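Local atomic coordinates of uncharacterized protein (Leptotrichia buccalis, PDB entry 3T8K), a protein that is of unknown function but folds as a stack of ankyrin-like alpha-hairpin repeats, an architecture that in other proteins commonly serves protein-protein recognition. Residues 94-98 against 134-138. Numbering follows the deposited sequence.
Sequences TELCK and PLYKL
L138 reaches across to the 94-98 turn with one methyl, CD1, 3.5 Å from T94 O and 3.7 Å from K98 N. Those two backbone atoms are hydrogen-bonded to each other, so an apolar branch can rest there without stranding a polar group. T94 CG2 and K98 CB, each 3.8 Å from the same methyl, close round it; the lysine suits this border because its aliphatic root packs while its chain bends away to a salt bridge with E102. In T94, chi1 of -59° sets OG1 beside the backbone N and CG2 anti to it: CG2 faces L138 and P134 CB, whereas OG1 bonds to I90 O and accepts from a water 2.9 Å away. That water takes the N-H of L135 (N 3.1 Å away), left over where the helix kinks; P134 suits the kink, having no N-H to give. Deeper in, C97 SG meets L135 CD1 at 3.8 Å, cysteine being short and weakly polar enough to be buried there. The two segments, on helices 90-102 and 129-140, run nearly parallel as neighbours in the repeat stack, their axes 18° apart; F83 of helix 79-85 touches both C97 and L135, and Y136 packs on helix 167-180.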
ATOM      1  N   THR A  94       8.348  13.030  -7.716  1.00 24.07           N
ATOM      2  CA  THR A  94       9.559  13.819  -7.563  1.00 23.57           C
ATOM      3  C   THR A  94       9.222  15.244  -7.150  1.00 29.45           C
ATOM      4  O   THR A  94       9.796  15.776  -6.202  1.00 29.56           O
ATOM      5  CB  THR A  94      10.365  13.842  -8.859  1.00 28.09           C
ATOM      6  OG1 THR A  94      10.705  12.497  -9.213  1.00 27.20           O
ATOM      7  CG2 THR A  94      11.643  14.652  -8.681  1.00 29.87           C
ATOM      8  N   GLU A  95       8.289  15.849  -7.882  1.00 28.20           N
ATOM      9  CA  GLU A  95       7.809  17.200  -7.596  1.00 30.92           C
ATOM     10  C   GLU A  95       7.315  17.343  -6.156  1.00 25.04           C
ATOM     11  O   GLU A  95       7.662  18.305  -5.462  1.00 28.59           O
ATOM     12  CB  GLU A  95       6.692  17.571  -8.573  1.00 41.88           C
ATOM     13  CG  GLU A  95       6.993  18.791  -9.420  1.00 56.62           C
ATOM     14  CD  GLU A  95       7.164  20.044  -8.588  1.00 65.44           C
ATOM     15  OE1 GLU A  95       6.174  20.481  -7.968  1.00 69.77           O
ATOM     16  OE2 GLU A  95       8.288  20.587  -8.551  1.00 71.53           O
ATOM     17  N   LEU A  96       6.498  16.393  -5.709  1.00 26.23           N
ATOM     18  CA  LEU A  96       5.984  16.415  -4.343  1.00 24.99           C
ATOM     19  C   LEU A  96       7.114  16.257  -3.314  1.00 25.25           C
ATOM     20  O   LEU A  96       7.116  16.931  -2.278  1.00 24.84           O
ATOM     21  CB  LEU A  96       4.908  15.341  -4.136  1.00 23.67           C
ATOM     22  CG  LEU A  96       3.568  15.587  -4.837  1.00 22.56           C
ATOM     23  CD1 LEU A  96       2.627  14.389  -4.679  1.00 22.46           C
ATOM     24  CD2 LEU A  96       2.920  16.839  -4.291  1.00 24.87           C
ATOM     25  N   CYS A  97       8.064  15.366  -3.587  1.00 24.20           N
ATOM     26  CA  CYS A  97       9.231  15.239  -2.709  1.00 23.32           C
ATOM     27  C   CYS A  97       9.992  16.563  -2.613  1.00 24.88           C
ATOM     28  O   CYS A  97      10.344  17.005  -1.523  1.00 26.24           O
ATOM     29  CB  CYS A  97      10.171  14.114  -3.168  1.00 27.64           C
ATOM     30  SG  CYS A  97      11.665  13.885  -2.123  1.00 24.79           S
ATOM     31  N   LYS A  98      10.250  17.198  -3.755  1.00 24.15           N
ATOM     32  CA  LYS A  98      10.933  18.485  -3.754  1.00 26.84           C
ATOM     33  C   LYS A  98      10.214  19.506  -2.869  1.00 24.38           C
ATOM     34  O   LYS A  98      10.838  20.235  -2.099  1.00 26.47           O
ATOM     35  CB  LYS A  98      11.043  19.033  -5.181  1.00 28.39           C
ATOM     36  CG  LYS A  98      11.662  20.415  -5.282  1.00 35.51           C
ATOM     37  CD  LYS A  98      12.031  20.734  -6.730  1.00 43.98           C
ATOM     38  CE  LYS A  98      11.045  21.682  -7.372  1.00 52.43           C
ATOM     39  NZ  LYS A  98      11.456  23.109  -7.194  1.00 54.97           N
ATOM     40  N   PRO A 134      16.551  12.790 -10.960  1.00 33.40           N
ATOM     41  CA  PRO A 134      16.133  13.991 -10.226  1.00 30.76           C
ATOM     42  C   PRO A 134      15.732  13.664  -8.789  1.00 26.75           C
ATOM     43  O   PRO A 134      16.165  14.359  -7.866  1.00 27.31           O
ATOM     44  CB  PRO A 134      14.933  14.491 -11.033  1.00 33.98           C
ATOM     45  CG  PRO A 134      15.193  13.990 -12.421  1.00 35.44           C
ATOM     46  CD  PRO A 134      15.807  12.629 -12.222  1.00 35.06           C
ATOM     47  N   LEU A 135      14.930  12.616  -8.600  1.00 25.29           N
ATOM     48  CA  LEU A 135      14.536  12.200  -7.258  1.00 27.79           C
ATOM     49  C   LEU A 135      15.743  11.770  -6.422  1.00 26.53           C
ATOM     50  O   LEU A 135      15.853  12.140  -5.259  1.00 23.81           O
ATOM     51  CB  LEU A 135      13.466  11.094  -7.310  1.00 25.42           C
ATOM     52  CG  LEU A 135      13.032  10.498  -5.973  1.00 23.71           C
ATOM     53  CD1 LEU A 135      12.473  11.599  -5.067  1.00 28.30           C
ATOM     54  CD2 LEU A 135      11.990   9.384  -6.164  1.00 22.48           C
ATOM     55  N   TYR A 136      16.655  10.999  -7.017  1.00 27.52           N
ATOM     56  CA  TYR A 136      17.872  10.572  -6.328  1.00 28.32           C
ATOM     57  C   TYR A 136      18.674  11.783  -5.830  1.00 27.32           C
ATOM     58  O   TYR A 136      19.186  11.793  -4.709  1.00 25.10           O
ATOM     59  CB  TYR A 136      18.758   9.741  -7.263  1.00 27.72           C
ATOM     60  CG  TYR A 136      18.313   8.318  -7.541  1.00 26.43           C
ATOM     61  CD1 TYR A 136      17.395   7.663  -6.727  1.00 29.26           C
ATOM     62  CD2 TYR A 136      18.844   7.616  -8.618  1.00 26.81           C
ATOM     63  CE1 TYR A 136      17.011   6.352  -6.992  1.00 31.18           C
ATOM     64  CE2 TYR A 136      18.467   6.315  -8.888  1.00 28.35           C
ATOM     65  CZ  TYR A 136      17.559   5.687  -8.076  1.00 30.03           C
ATOM     66  OH  TYR A 136      17.194   4.393  -8.360  1.00 26.03           O
ATOM     67  N   LYS A 137      18.782  12.801  -6.676  1.00 30.28           N
ATOM     68  CA  LYS A 137      19.513  14.015  -6.328  1.00 28.15           C
ATOM     69  C   LYS A 137      18.889  14.736  -5.141  1.00 32.08           C
ATOM     70  O   LYS A 137      19.602  15.225  -4.264  1.00 28.68           O
ATOM     71  CB  LYS A 137      19.605  14.954  -7.531  1.00 33.20           C
ATOM     72  CG  LYS A 137      20.550  14.447  -8.618  1.00 39.71           C
ATOM     73  CD  LYS A 137      20.675  15.465  -9.743  1.00 49.64           C
ATOM     74  CE  LYS A 137      21.667  15.029 -10.799  1.00 54.12           C
ATOM     75  NZ  LYS A 137      21.779  16.072 -11.856  1.00 57.44           N
ATOM     76  N   LEU A 138      17.559  14.805  -5.126  1.00 28.02           N
ATOM     77  CA  LEU A 138      16.841  15.438  -4.028  1.00 27.76           C
ATOM     78  C   LEU A 138      17.183  14.729  -2.728  1.00 27.10           C
ATOM     79  O   LEU A 138      17.564  15.354  -1.739  1.00 23.90           O
ATOM     80  CB  LEU A 138      15.326  15.380  -4.263  1.00 26.54           C
ATOM     81  CG  LEU A 138      14.737  16.335  -5.298  1.00 34.33           C
ATOM     82  CD1 LEU A 138      13.263  16.019  -5.540  1.00 29.74           C
ATOM     83  CD2 LEU A 138      14.917  17.784  -4.845  1.00 32.61           C
TER
HETATM   84  O   HOH W   1      13.012  11.496 -10.739  1.00 32.00           O